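Side-chain contacts in translocator protein BipD (Burkholderia pseudomallei, PDB 3NFT), which is required for invasion of epithelial cells and intracellular survival, and probably regulates secretion of the type III effectors BipB and BipC and their insertion into the host membrane: residues Val38-Pro43 with Asn278-Val283; Glu97-Glu102 with Lys284-Ala289; Arg71-Thr76 with Ser153-Met158; Ala200-Trp205 with Val213-Ser218; Arg58-Asp61 with Arg66-Asp69. One frame throughout, in Å; residues are numbered along the deposited sequence. Where two conformers were deposited one is given.

Interaction 1. Residues Val38-Pro43 with Asn278-Val283; sequences VDRRVP and NFDNLV
R40 lies across from D280, their CA atoms 8.6 Å apart. The segment 38-43 runs as an extended lead-in that turns into helix 41-56 near R41, whereas 278-283 is unbroken helix within the long helix 244-295. Between the two runs a spacing wide enough for water. With CG of R40 between the backbone N and the carbonyl carbon (chi1 59°) and chi2 extended, CG and CD are carried to the aspartate, and CD comes to 3.4 Å from D280 OD1. The bend at chi3 then turns the guanidinium, its plane 61° from that of the carboxylate, and NE is in a salt bridge with E44. The charged groups of R40 and D280 are not in direct contact; one water links them, accepting from R40 NH1 in the guanidinium plane and donating to D280 OD1 at 2.6 Å from its oxygen. A second accepts from R40 N and donates to the same OD1, so two waters grip one carboxylate oxygen.

The segment 38-43 probably belongs to the N-terminal domain, an intramolecular chaperone that packs on the predicted coiled coil 243-292. The apolar half of the contact is V38, whose CG1, anti to the backbone N (chi1 179°), reaches obliquely to F279 CE2 at 4.0 Å; helix 76-103 adds H88 against V38 and Q92 and L96 against F279. In one of two D39 conformers, its carboxylate caps the turn by accepting R41 N.

Interaction 2. Residues Glu97-Glu102 with Lys284-Ala289; sequences ERLETE and KVLSGA
L99 on helix 76-103 reaches L286 and S287 on helix 244-295 with its two methyls, and its CA is 7.4 Å from that of L286. From CB, which is directed at the facing helix, the chain goes to CG anti to the carbonyl carbon (chi1 -68°), and there it forks. CD1 meets CD1 of L286 at 4.0 Å, methyl to methyl, the two leucines slanting across one another with nearly the same torsions. The other branch, CD2, lies 4.0 Å from S287 OG in a van der Waals contact. That hydroxyl is occupied within its own helix by the carbonyl of V283, one turn back, and also accepts from A27 N near the chain start, so a buried polar atom beside a leucine methyl has its partners.

The packing belongs to the helical bundle, in which these two segments run in roughly the same direction and helix 76-103 lies against the predicted coiled coil 243-292. V283 and I290 touch L99 as well, extending its apolar surroundings along that helix, and I130 of helix 121-160 packs on L286. Elsewhere on its surface, 284-289 meets the second subunit, where V285 packs on A289 of the other copy and A289 on its V285.

Interaction 3. Residues Arg71-Thr76 with Ser153-Met158; sequences RRANLT and SVADVM
N74 OD1 is gripped twice by T76, just beside the place where L75 packs on D156. T76 OG1 donates to it at 2.8 Å, and T76 N reaches it at 3.1 Å, both from the same face of the amide plane, the N-H well above that plane. This is a capping bond: the asparagine precedes the turn that opens helix 76-103, and its side chain takes up a backbone N-H of the first turn. The cap lies next to L75, which faces helix 121-160 together with A73.

L75 carries the contact with both methyls. CD1 sits over the carboxylate of D156, 3.5 Å from its CG, and CD2 lies 3.8 Å from A155 CB, the leucine and aspartate side chains crossing at about a right angle. D156 takes chi1 -168°, with CG anti to the backbone N; its OD1 is in a salt bridge with K160 one turn on, and the leucine methyl lies over the same carboxylate. A73 completes the patch, its CB touching A155 CB at 3.9 Å.

S159 OG bonds to both A73 N and A155 O, tying the loop to the helix, and R72 adds a salt bridge to D163. F54 of helix 41-56 covers A155, V154 and M158, while V157 turns to L183 and V187 of helix 177-189.

Interaction 4. Residues Ala200-Trp205 with Val213-Ser218; sequences ADIARW and VSISDS
I202 and W205, on the first turn of helix 202-209, pack against I215 in a helix-to-strand contact: the helix lies on edge strand 213-215 of a three-stranded antiparallel sheet (193-195, 220-223, 213-215). Only seven residues separate the segments, so the helix folds back on the strand that follows it. D201 caps the helix as its N-cap residue, its OD1 accepting R204 N at 3.2 Å from well above the carboxylate plane.

The tight part is at I215. Its CD1 pushes in against the helix backbone, 3.5 Å from W205 C and 3.7 Å from W205 CB, while the indole itself leads off toward helix 121-160, where it meets Y140, D136, A139 and I143. In one of its two conformers, R204 lays its guanidinium over one face of that indole, with NH1 3.4 Å above the ring plane and offset toward its rim, and NH2 in a salt bridge with D136. I215 CG2 meets I202 CG2 at 4.1 Å, and L196 packs on I202, W205 and I215 alike.

Beyond the strand end the contact loosens and becomes exposed. I202 meets backbone there more than side chains. The CB atoms of S216, D217 and S218 point away from the helix; S216 OG and S218 OG share a hydrogen bond, and D217 pairs with R206, whose NH2 also bonds to I215 O. In I202, chi1 of -62° puts CG1 beside the backbone N and leaves CG2 anti to it, which brings CG2 to 3.7 Å from S216 O and CG1 to 3.8 Å from D217 O.

Interaction 5. Residues Arg58-Asp61 with Arg66-Asp69; sequences RLPD and RFVD
D61 and V68 form an antiparallel hydrogen-bonded pair, CA to CA 5.3 Å, in which D61 N donates to V68 O at 3.1 Å and V68 N returns to D61 O at 2.9 Å and 169°. The first donor lies in the carbonyl plane of V68, while V68 N is tilted 31° out of that of D61. Two CA-H...O contacts flank the pair, from P60 CA to V68 O and from F67 CA to D61 O.

The pair lies at the open end of a beta hairpin, strands 61-63 and 66-68, that follows helix 41-56 in the chain and leads into the loop before helix 76-103, at the surface of the protein. D61 and V68 point their CB atoms to the same face of the hairpin; the carboxylate leads off, with OD1 bonded to Q248 of helix 244-295. Across the sheet from this face, F67 takes CG anti to the backbone N (chi1 -176°), and its ring tip CZ comes obliquely to P60 CB at 3.7 Å, with A167 of strand 165-168 also touching it. P60 packs on I165 and Q162 as well, and its carbonyl accepts from Y247 OH. A water donates to L59 O at 2.7 Å and, weakly, to D69 O.

Overall arrangement
Interactions 1 and 2 share helix 244-295 and touch through V283 and L99; both also reach the second subunit, and they lie on the opposite side of the chain's centre from interactions 3 and 5. Interaction 2 is fully buried and rests on leucine methyls, whereas interaction 1 is half apolar and half water-mediated, at the margin of the bundle. Interactions 3 and 5 are neighbours, joined by a probable hydrogen bond from R71 N to R58 O: a partly buried loop-to-helix contact beside a surface hairpin held by backbone bonds. Interaction 4 stands apart, an isoleucine-rich contact between a short helix and an edge strand.

Interaction 1. Residues Val38-Pro43 with Asn278-Val283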
# COMPACT_ATOMS: atom_id res chain seq x y z
N VAL A 38 -22.56 -6.53 3.80
CA VAL A 38 -21.79 -6.20 5.00
C VAL A 38 -22.57 -5.21 5.89
O VAL A 38 -22.89 -4.11 5.46
CB VAL A 38 -20.42 -5.61 4.60
CG1 VAL A 38 -19.59 -5.21 5.84
CG2 VAL A 38 -19.63 -6.62 3.75
N ASP A 39 -22.87 -5.61 7.12
CA ASP A 39 -23.57 -4.77 8.09
C ASP A 39 -22.98 -5.01 9.46
O ASP A 39 -23.33 -5.98 10.13
CB ASP A 39 -25.07 -5.07 8.09
CG ASP A 39 -25.86 -4.11 8.96
OD1 ASP A 39 -27.10 -4.18 8.92
OD2 ASP A 39 -25.27 -3.30 9.72
N ARG A 40 -22.09 -4.11 9.88
CA ARG A 40 -21.41 -4.26 11.15
C ARG A 40 -22.32 -4.22 12.35
O ARG A 40 -21.96 -4.67 13.43
CB ARG A 40 -20.32 -3.20 11.31
CG ARG A 40 -20.83 -1.75 11.25
CD ARG A 40 -19.73 -0.73 11.43
NE ARG A 40 -19.45 -0.55 12.83
CZ ARG A 40 -19.13 0.59 13.44
NH1 ARG A 40 -19.01 1.75 12.77
NH2 ARG A 40 -18.98 0.59 14.75
N ARG A 41 -23.50 -3.60 12.19
CA ARG A 41 -24.43 -3.51 13.30
C ARG A 41 -24.88 -4.90 13.79
O ARG A 41 -25.22 -5.07 14.96
CB ARG A 41 -25.67 -2.67 12.89
CG ARG A 41 -25.34 -1.22 12.46
CD ARG A 41 -26.55 -0.45 11.85
NE ARG A 41 -27.14 -1.27 10.81
CZ ARG A 41 -28.32 -1.04 10.26
NH1 ARG A 41 -29.02 0.03 10.64
NH2 ARG A 41 -28.80 -1.87 9.36
N VAL A 42 -24.91 -5.89 12.90
CA VAL A 42 -25.35 -7.22 13.25
C VAL A 42 -24.44 -7.90 14.30
O VAL A 42 -24.91 -8.20 15.40
CB VAL A 42 -25.53 -8.09 12.00
CG1 VAL A 42 -25.85 -9.51 12.34
CG2 VAL A 42 -26.66 -7.53 11.10
N PRO A 43 -23.14 -8.13 13.97
CA PRO A 43 -22.32 -8.70 15.04
C PRO A 43 -22.15 -7.82 16.24
O PRO A 43 -22.12 -8.32 17.37
CB PRO A 43 -20.98 -8.92 14.35
CG PRO A 43 -20.95 -7.92 13.26
CD PRO A 43 -22.36 -7.91 12.75
N ASN A 278 -13.17 0.98 10.63
CA ASN A 278 -12.00 1.03 9.74
C ASN A 278 -12.22 0.23 8.45
O ASN A 278 -11.81 0.65 7.36
CB ASN A 278 -10.74 0.53 10.45
CG ASN A 278 -10.13 1.58 11.38
OD1 ASN A 278 -10.50 2.76 11.34
ND2 ASN A 278 -9.13 1.16 12.18
N PHE A 279 -12.89 -0.92 8.54
CA PHE A 279 -13.18 -1.71 7.36
C PHE A 279 -14.11 -0.94 6.41
O PHE A 279 -13.85 -0.83 5.22
CB PHE A 279 -13.81 -3.06 7.67
CG PHE A 279 -14.23 -3.79 6.45
CD1 PHE A 279 -13.34 -4.64 5.78
CD2 PHE A 279 -15.50 -3.63 5.92
CE1 PHE A 279 -13.71 -5.30 4.62
CE2 PHE A 279 -15.87 -4.32 4.75
CZ PHE A 279 -14.97 -5.12 4.10
N ASP A 280 -15.18 -0.40 6.97
CA ASP A 280 -16.11 0.38 6.16
C ASP A 280 -15.39 1.54 5.45
O ASP A 280 -15.62 1.80 4.27
CB ASP A 280 -17.25 0.88 7.03
CG ASP A 280 -18.20 -0.24 7.45
OD1 ASP A 280 -19.16 0.06 8.19
OD2 ASP A 280 -18.01 -1.40 7.02
N ASN A 281 -14.53 2.24 6.18
CA ASN A 281 -13.73 3.32 5.60
C ASN A 281 -12.79 2.83 4.52
O ASN A 281 -12.64 3.47 3.48
CB ASN A 281 -12.92 4.04 6.66
CG ASN A 281 -13.77 4.90 7.57
OD1 ASN A 281 -14.91 5.22 7.26
ND2 ASN A 281 -13.20 5.28 8.70
N LEU A 282 -12.16 1.69 4.75
CA LEU A 282 -11.31 1.05 3.73
C LEU A 282 -12.06 0.78 2.43
O LEU A 282 -11.58 1.10 1.34
CB LEU A 282 -10.68 -0.24 4.26
CG LEU A 282 -9.87 -1.13 3.30
CD1 LEU A 282 -8.63 -0.38 2.74
CD2 LEU A 282 -9.45 -2.45 3.99
N VAL A 283 -13.26 0.23 2.55
CA VAL A 283 -14.07 -0.04 1.37
C VAL A 283 -14.43 1.26 0.67
O VAL A 283 -14.39 1.33 -0.56
CB VAL A 283 -15.34 -0.83 1.72
CG1 VAL A 283 -16.31 -0.85 0.50
CG2 VAL A 283 -14.97 -2.20 2.18
O HOH W 1 -21.04 -2.15 7.95
O HOH W 2 -18.72 2.01 9.85

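Interaction 2. Residues Glu97-Glu102 with Lys284-Ala289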
# COMPACT_ATOMS: atom_id res chain seq x y z
N GLU A 97 -12.36 -9.22 -1.73
CA GLU A 97 -11.99 -10.06 -2.88
C GLU A 97 -12.60 -9.51 -4.17
O GLU A 97 -11.95 -9.49 -5.22
CB GLU A 97 -12.40 -11.51 -2.63
CG GLU A 97 -11.49 -12.19 -1.61
CD GLU A 97 -11.93 -13.60 -1.22
OE1 GLU A 97 -13.00 -14.07 -1.69
OE2 GLU A 97 -11.20 -14.25 -0.44
N ARG A 98 -13.86 -9.04 -4.10
CA ARG A 98 -14.51 -8.45 -5.28
C ARG A 98 -13.84 -7.16 -5.70
O ARG A 98 -13.65 -6.92 -6.89
CB ARG A 98 -16.00 -8.21 -5.03
CG ARG A 98 -16.74 -9.50 -4.77
CD ARG A 98 -18.25 -9.40 -4.97
NE ARG A 98 -18.92 -8.49 -4.05
CZ ARG A 98 -19.27 -8.78 -2.79
NH1 ARG A 98 -19.00 -9.96 -2.23
NH2 ARG A 98 -19.89 -7.87 -2.06
N LEU A 99 -13.47 -6.33 -4.73
CA LEU A 99 -12.76 -5.07 -5.01
C LEU A 99 -11.39 -5.33 -5.63
O LEU A 99 -10.98 -4.64 -6.57
CB LEU A 99 -12.65 -4.23 -3.73
CG LEU A 99 -13.98 -3.67 -3.21
CD1 LEU A 99 -13.87 -3.19 -1.76
CD2 LEU A 99 -14.47 -2.51 -4.10
N GLU A 100 -10.70 -6.34 -5.12
CA GLU A 100 -9.39 -6.72 -5.63
C GLU A 100 -9.51 -7.17 -7.09
O GLU A 100 -8.70 -6.80 -7.95
CB GLU A 100 -8.79 -7.83 -4.77
CG GLU A 100 -7.45 -8.34 -5.26
CD GLU A 100 -6.82 -9.34 -4.32
OE1 GLU A 100 -7.38 -9.61 -3.22
OE2 GLU A 100 -5.76 -9.89 -4.69
N THR A 101 -10.54 -7.95 -7.37
CA THR A 101 -10.80 -8.39 -8.74
C THR A 101 -11.07 -7.20 -9.67
O THR A 101 -10.56 -7.17 -10.79
CB THR A 101 -11.95 -9.41 -8.78
OG1 THR A 101 -11.58 -10.54 -7.98
CG2 THR A 101 -12.23 -9.87 -10.21
N GLU A 102 -11.85 -6.23 -9.19
CA GLU A 102 -12.07 -4.96 -9.90
C GLU A 102 -10.76 -4.23 -10.23
O GLU A 102 -10.65 -3.63 -11.31
CB GLU A 102 -12.96 -4.02 -9.06
CG GLU A 102 -14.44 -4.05 -9.37
CD GLU A 102 -14.93 -2.73 -9.95
OE1 GLU A 102 -15.78 -2.09 -9.30
OE2 GLU A 102 -14.47 -2.34 -11.05
N LYS A 284 -14.81 2.29 1.43
CA LYS A 284 -15.16 3.59 0.83
C LYS A 284 -13.96 4.21 0.11
O LYS A 284 -14.09 4.77 -0.98
CB LYS A 284 -15.71 4.53 1.90
CG LYS A 284 -17.11 4.15 2.39
CD LYS A 284 -17.54 4.94 3.61
CE LYS A 284 -18.86 4.40 4.16
NZ LYS A 284 -19.42 5.26 5.24
N VAL A 285 -12.77 4.08 0.69
CA VAL A 285 -11.54 4.53 0.05
C VAL A 285 -11.24 3.76 -1.24
O VAL A 285 -10.97 4.35 -2.28
CB VAL A 285 -10.32 4.46 1.02
CG1 VAL A 285 -9.01 4.64 0.26
CG2 VAL A 285 -10.49 5.53 2.08
N LEU A 286 -11.33 2.45 -1.18
CA LEU A 286 -11.04 1.61 -2.33
C LEU A 286 -12.05 1.84 -3.47
O LEU A 286 -11.66 1.88 -4.63
CB LEU A 286 -11.04 0.14 -1.94
CG LEU A 286 -9.90 -0.39 -1.06
CD1 LEU A 286 -10.24 -1.83 -0.61
CD2 LEU A 286 -8.58 -0.35 -1.80
N SER A 287 -13.32 2.02 -3.11
CA SER A 287 -14.36 2.26 -4.10
C SER A 287 -14.13 3.58 -4.80
O SER A 287 -14.25 3.67 -6.02
CB SER A 287 -15.73 2.26 -3.42
OG SER A 287 -15.92 0.98 -2.89
N GLY A 288 -13.78 4.61 -4.02
CA GLY A 288 -13.45 5.91 -4.59
C GLY A 288 -12.24 5.87 -5.49
O GLY A 288 -12.23 6.48 -6.57
N ALA A 289 -11.21 5.14 -5.05
CA ALA A 289 -10.00 4.93 -5.87
C ALA A 289 -10.33 4.26 -7.20
O ALA A 289 -9.86 4.70 -8.25
CB ALA A 289 -8.95 4.09 -5.10

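Interaction 3. Residues Arg71-Thr76 with Ser153-Met158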
# COMPACT_ATOMS: atom_id res chain seq x y z
N ARG A 71 -30.04 -15.66 38.95
CA ARG A 71 -30.40 -15.70 37.54
C ARG A 71 -29.22 -16.28 36.78
O ARG A 71 -28.09 -15.81 36.96
CB ARG A 71 -30.72 -14.31 37.00
CG ARG A 71 -31.12 -14.35 35.53
CD ARG A 71 -31.46 -13.00 34.94
NE ARG A 71 -32.24 -13.15 33.72
CZ ARG A 71 -31.78 -13.45 32.51
NH1 ARG A 71 -30.49 -13.67 32.29
NH2 ARG A 71 -32.64 -13.55 31.49
N ARG A 72 -29.48 -17.32 36.01
CA ARG A 72 -28.48 -17.98 35.16
C ARG A 72 -28.53 -17.41 33.74
O ARG A 72 -29.52 -16.77 33.35
CB ARG A 72 -28.71 -19.48 35.18
CG ARG A 72 -28.45 -20.05 36.59
CD ARG A 72 -29.01 -21.38 36.78
NE ARG A 72 -29.21 -21.77 38.20
CZ ARG A 72 -28.71 -22.83 38.81
NH1 ARG A 72 -27.92 -23.70 38.17
NH2 ARG A 72 -29.02 -23.03 40.09
N ALA A 73 -27.49 -17.68 32.97
CA ALA A 73 -27.32 -17.15 31.65
C ALA A 73 -27.87 -18.07 30.57
O ALA A 73 -27.58 -19.27 30.56
CB ALA A 73 -25.79 -16.88 31.38
N ASN A 74 -28.56 -17.50 29.58
CA ASN A 74 -28.93 -18.16 28.34
C ASN A 74 -27.69 -18.10 27.46
O ASN A 74 -27.37 -17.09 26.86
CB ASN A 74 -30.14 -17.47 27.67
CG ASN A 74 -30.50 -18.04 26.34
OD1 ASN A 74 -29.84 -18.97 25.85
ND2 ASN A 74 -31.56 -17.48 25.69
N LEU A 75 -26.96 -19.21 27.43
CA LEU A 75 -25.65 -19.17 26.75
C LEU A 75 -25.77 -19.07 25.23
O LEU A 75 -24.79 -18.75 24.54
CB LEU A 75 -24.82 -20.40 27.14
CG LEU A 75 -24.55 -20.59 28.61
CD1 LEU A 75 -23.90 -21.97 28.86
CD2 LEU A 75 -23.66 -19.46 29.15
N THR A 76 -26.95 -19.37 24.69
CA THR A 76 -27.12 -19.29 23.24
C THR A 76 -26.92 -17.85 22.72
O THR A 76 -26.65 -17.68 21.53
CB THR A 76 -28.49 -19.79 22.77
OG1 THR A 76 -29.54 -18.85 23.11
CG2 THR A 76 -28.79 -21.18 23.39
N SER A 153 -17.89 -19.12 28.59
CA SER A 153 -17.53 -20.17 29.54
C SER A 153 -17.60 -19.65 30.98
O SER A 153 -17.94 -20.38 31.90
CB SER A 153 -16.14 -20.74 29.23
OG SER A 153 -15.11 -19.82 29.53
N VAL A 154 -17.33 -18.35 31.17
CA VAL A 154 -17.46 -17.71 32.48
C VAL A 154 -18.95 -17.60 32.84
O VAL A 154 -19.36 -17.93 33.92
CB VAL A 154 -16.74 -16.36 32.53
CG1 VAL A 154 -17.00 -15.65 33.86
CG2 VAL A 154 -15.23 -16.51 32.29
N ALA A 155 -19.77 -17.20 31.88
CA ALA A 155 -21.22 -17.21 32.11
C ALA A 155 -21.76 -18.58 32.47
O ALA A 155 -22.63 -18.71 33.33
CB ALA A 155 -21.95 -16.61 30.91
N ASP A 156 -21.22 -19.61 31.81
CA ASP A 156 -21.63 -20.99 32.02
C ASP A 156 -21.27 -21.40 33.46
O ASP A 156 -22.11 -21.88 34.21
CB ASP A 156 -20.89 -21.86 31.00
CG ASP A 156 -21.43 -23.28 30.90
OD1 ASP A 156 -22.35 -23.70 31.62
OD2 ASP A 156 -20.87 -24.01 30.04
N VAL A 157 -20.01 -21.18 33.87
CA VAL A 157 -19.62 -21.56 35.23
C VAL A 157 -20.37 -20.76 36.30
O VAL A 157 -20.72 -21.32 37.34
CB VAL A 157 -18.10 -21.56 35.42
CG1 VAL A 157 -17.57 -20.17 35.66
CG2 VAL A 157 -17.74 -22.50 36.58
N MET A 158 -20.65 -19.48 36.04
CA MET A 158 -21.35 -18.67 37.02
C MET A 158 -22.82 -19.06 37.12
O MET A 158 -23.50 -18.68 38.08
CB MET A 158 -21.19 -17.17 36.74
CG MET A 158 -19.76 -16.72 36.82
SD MET A 158 -19.61 -14.92 36.65
CE MET A 158 -20.37 -14.61 35.05

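Interaction 4. Residues Ala200-Trp205 with Val213-Ser218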
# COMPACT_ATOMS: atom_id res chain seq x y z
N ALA A 200 1.99 -10.93 11.58
CA ALA A 200 1.36 -9.96 12.47
C ALA A 200 2.41 -9.20 13.29
O ALA A 200 3.41 -9.76 13.72
CB ALA A 200 0.34 -10.64 13.38
N ASP A 201 2.18 -7.90 13.48
CA ASP A 201 3.06 -7.05 14.25
C ASP A 201 2.71 -7.28 15.72
O ASP A 201 1.72 -6.76 16.23
CB ASP A 201 2.85 -5.59 13.82
CG ASP A 201 3.78 -4.60 14.52
OD1 ASP A 201 4.27 -4.87 15.64
OD2 ASP A 201 3.99 -3.51 13.93
N ILE A 202 3.52 -8.07 16.40
CA ILE A 202 3.19 -8.51 17.75
C ILE A 202 3.12 -7.37 18.75
O ILE A 202 2.24 -7.32 19.60
CB ILE A 202 4.18 -9.59 18.25
CG1 ILE A 202 4.13 -10.82 17.36
CG2 ILE A 202 3.91 -9.94 19.71
CD1 ILE A 202 2.77 -11.40 17.15
N ALA A 203 4.07 -6.44 18.65
CA ALA A 203 4.08 -5.27 19.53
C ALA A 203 2.80 -4.44 19.36
O ALA A 203 2.21 -4.00 20.34
CB ALA A 203 5.32 -4.42 19.26
N ARG A 204 2.38 -4.24 18.11
CA ARG A 204 1.14 -3.52 17.83
C ARG A 204 -0.06 -4.23 18.45
O ARG A 204 -0.89 -3.60 19.10
CB ARG A 204 0.93 -3.35 16.32
CG ARG A 204 -0.16 -2.33 15.94
CD ARG A 204 -1.55 -2.95 15.83
NE ARG A 204 -1.85 -3.46 14.49
CZ ARG A 204 -3.02 -3.98 14.13
NH1 ARG A 204 -4.02 -4.08 15.01
NH2 ARG A 204 -3.19 -4.41 12.88
N TRP A 205 -0.15 -5.53 18.25
CA TRP A 205 -1.27 -6.30 18.80
C TRP A 205 -1.26 -6.35 20.33
O TRP A 205 -2.32 -6.28 20.96
CB TRP A 205 -1.35 -7.69 18.19
CG TRP A 205 -1.93 -7.67 16.81
CD1 TRP A 205 -1.25 -7.70 15.64
CD2 TRP A 205 -3.31 -7.52 16.46
NE1 TRP A 205 -2.11 -7.64 14.57
CE2 TRP A 205 -3.39 -7.53 15.06
CE3 TRP A 205 -4.48 -7.42 17.20
CZ2 TRP A 205 -4.60 -7.41 14.39
CZ3 TRP A 205 -5.69 -7.31 16.51
CH2 TRP A 205 -5.73 -7.31 15.14
N VAL A 213 -5.00 -10.09 27.82
CA VAL A 213 -4.39 -11.20 27.09
C VAL A 213 -2.89 -11.08 27.15
O VAL A 213 -2.36 -10.04 27.52
CB VAL A 213 -4.83 -11.26 25.62
CG1 VAL A 213 -6.37 -11.39 25.54
CG2 VAL A 213 -4.31 -10.03 24.84
N SER A 214 -2.23 -12.19 26.82
CA SER A 214 -0.81 -12.22 26.58
C SER A 214 -0.60 -12.70 25.17
O SER A 214 -1.37 -13.53 24.68
CB SER A 214 -0.14 -13.16 27.58
OG SER A 214 -0.27 -12.65 28.88
N ILE A 215 0.41 -12.17 24.49
CA ILE A 215 0.73 -12.59 23.14
C ILE A 215 2.19 -13.00 23.10
O ILE A 215 3.08 -12.24 23.50
CB ILE A 215 0.49 -11.49 22.09
CG1 ILE A 215 -0.85 -10.82 22.33
CG2 ILE A 215 0.55 -12.08 20.68
CD1 ILE A 215 -1.20 -9.76 21.30
N SER A 216 2.42 -14.21 22.61
CA SER A 216 3.78 -14.74 22.49
C SER A 216 4.48 -14.14 21.28
O SER A 216 3.84 -13.56 20.42
CB SER A 216 3.72 -16.26 22.40
OG SER A 216 3.39 -16.73 21.11
N ASP A 217 5.80 -14.31 21.18
CA ASP A 217 6.52 -13.81 20.02
C ASP A 217 6.09 -14.52 18.72
O ASP A 217 6.26 -13.97 17.64
CB ASP A 217 8.04 -13.94 20.21
CG ASP A 217 8.57 -13.04 21.33
OD1 ASP A 217 9.71 -13.30 21.82
OD2 ASP A 217 7.90 -12.06 21.72
N SER A 218 5.50 -15.71 18.83
CA SER A 218 4.98 -16.41 17.66
C SER A 218 3.51 -16.11 17.34
O SER A 218 2.94 -16.71 16.44
CB SER A 218 5.17 -17.92 17.81
OG SER A 218 4.49 -18.42 18.95

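Interaction 5. Residues Arg58-Asp61 with Arg66-Asp69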
# COMPACT_ATOMS: atom_id res chain seq x y z
N ARG A 58 -26.91 -13.30 38.11
CA ARG A 58 -26.88 -13.00 39.53
C ARG A 58 -26.88 -14.23 40.35
O ARG A 58 -27.62 -15.17 40.06
CB ARG A 58 -28.12 -12.22 39.91
CG ARG A 58 -28.07 -10.88 39.39
CD ARG A 58 -29.06 -10.10 40.05
NE ARG A 58 -28.97 -8.73 39.65
CZ ARG A 58 -29.80 -7.81 40.13
NH1 ARG A 58 -30.68 -8.16 41.07
NH2 ARG A 58 -29.68 -6.56 39.75
N LEU A 59 -26.05 -14.23 41.39
CA LEU A 59 -26.05 -15.33 42.33
C LEU A 59 -27.26 -15.26 43.26
O LEU A 59 -27.87 -14.20 43.40
CB LEU A 59 -24.75 -15.34 43.16
CG LEU A 59 -23.45 -15.54 42.36
CD1 LEU A 59 -22.26 -15.85 43.28
CD2 LEU A 59 -23.50 -16.58 41.29
N PRO A 60 -27.62 -16.38 43.91
CA PRO A 60 -28.65 -16.34 44.92
C PRO A 60 -28.32 -15.34 46.04
O PRO A 60 -27.17 -14.95 46.19
CB PRO A 60 -28.69 -17.78 45.45
CG PRO A 60 -27.94 -18.60 44.48
CD PRO A 60 -27.01 -17.72 43.77
N ASP A 61 -29.32 -14.89 46.78
CA ASP A 61 -29.11 -13.98 47.86
C ASP A 61 -30.23 -14.16 48.87
O ASP A 61 -31.14 -14.97 48.66
CB ASP A 61 -29.03 -12.54 47.31
CG ASP A 61 -28.14 -11.62 48.15
OD1 ASP A 61 -27.83 -11.94 49.33
OD2 ASP A 61 -27.76 -10.55 47.63
N ARG A 66 -35.59 -13.09 52.97
CA ARG A 66 -36.16 -14.08 52.04
C ARG A 66 -35.14 -14.50 50.97
O ARG A 66 -34.46 -13.65 50.39
CB ARG A 66 -37.47 -13.58 51.41
CG ARG A 66 -37.34 -12.50 50.35
CD ARG A 66 -38.70 -11.82 50.10
NE ARG A 66 -39.15 -11.10 51.30
CZ ARG A 66 -38.78 -9.87 51.62
NH1 ARG A 66 -37.95 -9.17 50.85
NH2 ARG A 66 -39.25 -9.32 52.74
N PHE A 67 -35.07 -15.80 50.74
CA PHE A 67 -34.14 -16.40 49.77
C PHE A 67 -34.62 -16.04 48.38
O PHE A 67 -35.81 -16.17 48.08
CB PHE A 67 -34.06 -17.92 49.91
CG PHE A 67 -33.06 -18.58 48.99
CD1 PHE A 67 -31.73 -18.69 49.36
CD2 PHE A 67 -33.44 -19.08 47.75
CE1 PHE A 67 -30.80 -19.29 48.52
CE2 PHE A 67 -32.52 -19.67 46.91
CZ PHE A 67 -31.18 -19.77 47.30
N VAL A 68 -33.71 -15.54 47.56
CA VAL A 68 -34.02 -15.12 46.21
C VAL A 68 -33.14 -15.95 45.29
O VAL A 68 -31.91 -15.97 45.43
CB VAL A 68 -33.76 -13.62 46.04
CG1 VAL A 68 -33.96 -13.19 44.59
CG2 VAL A 68 -34.69 -12.83 46.97
N ASP A 69 -33.76 -16.70 44.39
CA ASP A 69 -32.99 -17.51 43.46
C ASP A 69 -32.13 -16.58 42.61
O ASP A 69 -32.48 -15.42 42.35
CB ASP A 69 -33.90 -18.37 42.56
CG ASP A 69 -34.44 -19.60 43.28
OD1 ASP A 69 -33.67 -20.54 43.61
OD2 ASP A 69 -35.66 -19.66 43.48
O HOH W 3 -30.36 -13.13 43.50